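Local atomic coordinates of WbmS, polysaccharide deacetylase involved in O-antigen biosynthesis (Bordetella bronchiseptica, PDB entry 3HFT), a protein that probably removes acetyl groups from a polysaccharide during O-antigen biosynthesis, as a putative zinc-dependent polysaccharide deacetylase. Residues Trp187-Thr192 against Arg246-Ser251. Numbering follows the deposited sequence.
Sequences WEFDST and RTFLQS. With EDO (1,2-ethanediol), chain G.
F248, on the helix 245-256, meets F189 through its CB rather than by ring on ring. That methylene lies at the edge of the F189 phenyl, near its plane, with F248 CB 4.1 Å from F189 CD1. The CA atoms of F189 and F248, the nearest such pair across the segments, are 5.4 Å apart, and the two side chains cross at about a right angle. Two backbone carbonyls also approach F248: F189 O, 3.8 Å from F248 CB and in the ring plane at the edge, and E188 O, 4.1 Å from F248 CD2 and hydrogen-bonded to Y195 OH. No direct hydrogen bond crosses between 187-192 and 246-251; one water makes the polar link, donating to F189 O at 2.6 Å and standing 2.7 Å from T247 OG1, which also bonds to G244 N just before the helix. These segments join the loop between helix 179-185 and strand 203-207 to the C-terminal helix, at the periphery of what is probably the distorted (beta/alpha)-barrel of polysaccharide deacetylases; the centre of the contact lies about 17 Å from the centre of the chain. A chi1 of 176° swings the F248 ring away from its own backbone N, to reach L205 and F207 of the parallel strand 203-207 and stack on W177, which W187 meets too. F189 rests on A182 and C183 of helix 179-185.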
loop_
_atom_site.group_PDB
_atom_site.type_symbol
_atom_site.label_atom_id
_atom_site.label_comp_id
_atom_site.label_asym_id
_atom_site.label_seq_id
_atom_site.Cartn_x
_atom_site.Cartn_y
_atom_site.Cartn_z
ATOM N N TRP A 187 -1.540 -15.108 -14.303
ATOM C CA TRP A 187 -2.401 -15.989 -13.534
ATOM C C TRP A 187 -3.445 -16.611 -14.457
ATOM O O TRP A 187 -3.778 -16.037 -15.479
ATOM C CB TRP A 187 -3.106 -15.216 -12.452
ATOM C CG TRP A 187 -2.165 -14.689 -11.420
ATOM C CD1 TRP A 187 -0.956 -15.201 -11.083
ATOM C CD2 TRP A 187 -2.419 -13.615 -10.527
ATOM N NE1 TRP A 187 -0.401 -14.471 -10.037
ATOM C CE2 TRP A 187 -1.286 -13.489 -9.686
ATOM C CE3 TRP A 187 -3.486 -12.744 -10.346
ATOM C CZ2 TRP A 187 -1.204 -12.529 -8.699
ATOM C CZ3 TRP A 187 -3.388 -11.780 -9.362
ATOM C CH2 TRP A 187 -2.256 -11.675 -8.568
ATOM N N GLU A 188 -3.953 -17.781 -14.081
ATOM C CA GLU A 188 -4.885 -18.549 -14.917
ATOM C C GLU A 188 -6.323 -18.068 -14.826
ATOM O O GLU A 188 -6.809 -17.732 -13.739
ATOM C CB GLU A 188 -4.863 -20.001 -14.484
ATOM C CG GLU A 188 -3.489 -20.660 -14.549
ATOM C CD GLU A 188 -3.483 -22.130 -14.063
ATOM O OE1 GLU A 188 -4.570 -22.694 -13.765
ATOM O OE2 GLU A 188 -2.371 -22.709 -13.969
ATOM N N PHE A 189 -7.004 -18.045 -15.970
ATOM C CA PHE A 189 -8.419 -17.700 -16.050
ATOM C C PHE A 189 -9.293 -18.940 -16.135
ATOM O O PHE A 189 -10.504 -18.845 -15.936
ATOM C CB PHE A 189 -8.721 -16.794 -17.253
ATOM C CG PHE A 189 -8.172 -15.413 -17.104
ATOM C CD1 PHE A 189 -8.774 -14.504 -16.248
ATOM C CD2 PHE A 189 -7.030 -15.033 -17.771
ATOM C CE1 PHE A 189 -8.252 -13.254 -16.080
ATOM C CE2 PHE A 189 -6.500 -13.773 -17.577
ATOM C CZ PHE A 189 -7.125 -12.888 -16.760
ATOM N N ASP A 190 -8.666 -20.090 -16.381
ATOM C CA ASP A 190 -9.377 -21.362 -16.621
ATOM C C ASP A 190 -9.038 -22.492 -15.660
ATOM O O ASP A 190 -9.071 -23.663 -16.036
ATOM C CB ASP A 190 -9.092 -21.862 -18.042
ATOM C CG ASP A 190 -7.596 -22.095 -18.296
ATOM O OD1 ASP A 190 -6.745 -21.657 -17.456
ATOM O OD2 ASP A 190 -7.276 -22.699 -19.355
ATOM N N SER A 191 -8.708 -22.162 -14.435
ATOM C CA SER A 191 -8.514 -23.173 -13.398
ATOM C C SER A 191 -9.862 -23.802 -13.022
ATOM O O SER A 191 -10.906 -23.167 -13.120
ATOM C CB SER A 191 -7.868 -22.536 -12.160
ATOM O OG SER A 191 -7.613 -23.531 -11.180
ATOM N N THR A 192 -9.839 -25.057 -12.596
ATOM C CA THR A 192 -11.051 -25.734 -12.140
ATOM C C THR A 192 -11.365 -25.502 -10.647
ATOM O O THR A 192 -12.331 -26.048 -10.109
ATOM C CB THR A 192 -10.924 -27.259 -12.356
ATOM O OG1 THR A 192 -9.770 -27.738 -11.651
ATOM C CG2 THR A 192 -10.782 -27.574 -13.840
ATOM N N ARG A 246 -14.201 -12.738 -17.945
ATOM C CA ARG A 246 -15.632 -12.982 -17.871
ATOM C C ARG A 246 -15.934 -14.421 -17.465
ATOM O O ARG A 246 -16.755 -14.672 -16.580
ATOM C CB ARG A 246 -16.290 -12.709 -19.219
ATOM C CG ARG A 246 -17.801 -12.698 -19.203
ATOM C CD ARG A 246 -18.312 -12.590 -20.631
ATOM N NE ARG A 246 -19.745 -12.362 -20.677
ATOM C CZ ARG A 246 -20.343 -11.190 -20.482
ATOM N NH1 ARG A 246 -19.663 -10.119 -20.197
ATOM N NH2 ARG A 246 -21.652 -11.101 -20.542
ATOM N N THR A 247 -15.278 -15.378 -18.103
ATOM C CA THR A 247 -15.535 -16.777 -17.779
ATOM C C THR A 247 -15.020 -17.107 -16.364
ATOM O O THR A 247 -15.622 -17.902 -15.669
ATOM C CB THR A 247 -14.974 -17.731 -18.820
ATOM O OG1 THR A 247 -13.567 -17.577 -18.893
ATOM C CG2 THR A 247 -15.623 -17.503 -20.203
ATOM N N PHE A 248 -13.954 -16.445 -15.920
ATOM C CA PHE A 248 -13.451 -16.617 -14.555
ATOM C C PHE A 248 -14.538 -16.162 -13.573
ATOM O O PHE A 248 -14.853 -16.852 -12.618
ATOM C CB PHE A 248 -12.175 -15.802 -14.406
ATOM C CG PHE A 248 -11.565 -15.780 -13.018
ATOM C CD1 PHE A 248 -11.888 -14.784 -12.117
ATOM C CD2 PHE A 248 -10.590 -16.701 -12.654
ATOM C CE1 PHE A 248 -11.282 -14.724 -10.888
ATOM C CE2 PHE A 248 -9.980 -16.635 -11.422
ATOM C CZ PHE A 248 -10.330 -15.641 -10.538
ATOM N N LEU A 249 -15.105 -14.986 -13.825
ATOM C CA LEU A 249 -16.150 -14.449 -12.947
ATOM C C LEU A 249 -17.371 -15.317 -12.997
ATOM O O LEU A 249 -17.984 -15.592 -11.964
ATOM C CB LEU A 249 -16.517 -13.034 -13.390
ATOM C CG LEU A 249 -17.665 -12.343 -12.660
ATOM C CD1 LEU A 249 -17.455 -12.239 -11.137
ATOM C CD2 LEU A 249 -17.859 -10.936 -13.309
ATOM N N GLN A 250 -17.767 -15.745 -14.190
ATOM C CA GLN A 250 -18.942 -16.619 -14.295
ATOM C C GLN A 250 -18.762 -17.936 -13.534
ATOM O O GLN A 250 -19.674 -18.368 -12.844
ATOM C CB GLN A 250 -19.317 -16.889 -15.764
ATOM C CG GLN A 250 -19.893 -15.662 -16.454
ATOM C CD GLN A 250 -20.015 -15.857 -17.952
ATOM O OE1 GLN A 250 -19.104 -16.361 -18.593
ATOM N NE2 GLN A 250 -21.136 -15.465 -18.501
ATOM N N SER A 251 -17.587 -18.558 -13.628
ATOM C CA SER A 251 -17.312 -19.804 -12.883
ATOM C C SER A 251 -17.295 -19.610 -11.389
ATOM O O SER A 251 -17.788 -20.441 -10.633
ATOM C CB SER A 251 -15.958 -20.380 -13.250
ATOM O OG SER A 251 -15.991 -20.762 -14.598
HETATM C C1 EDO G . 3.167 -12.327 -7.299
HETATM O O1 EDO G . 3.352 -12.696 -5.948
HETATM C C2 EDO G . 3.749 -13.455 -8.143
HETATM O O2 EDO G . 2.689 -14.110 -8.859
HETATM O O HOH W 1 -12.748 -19.500 -17.178
#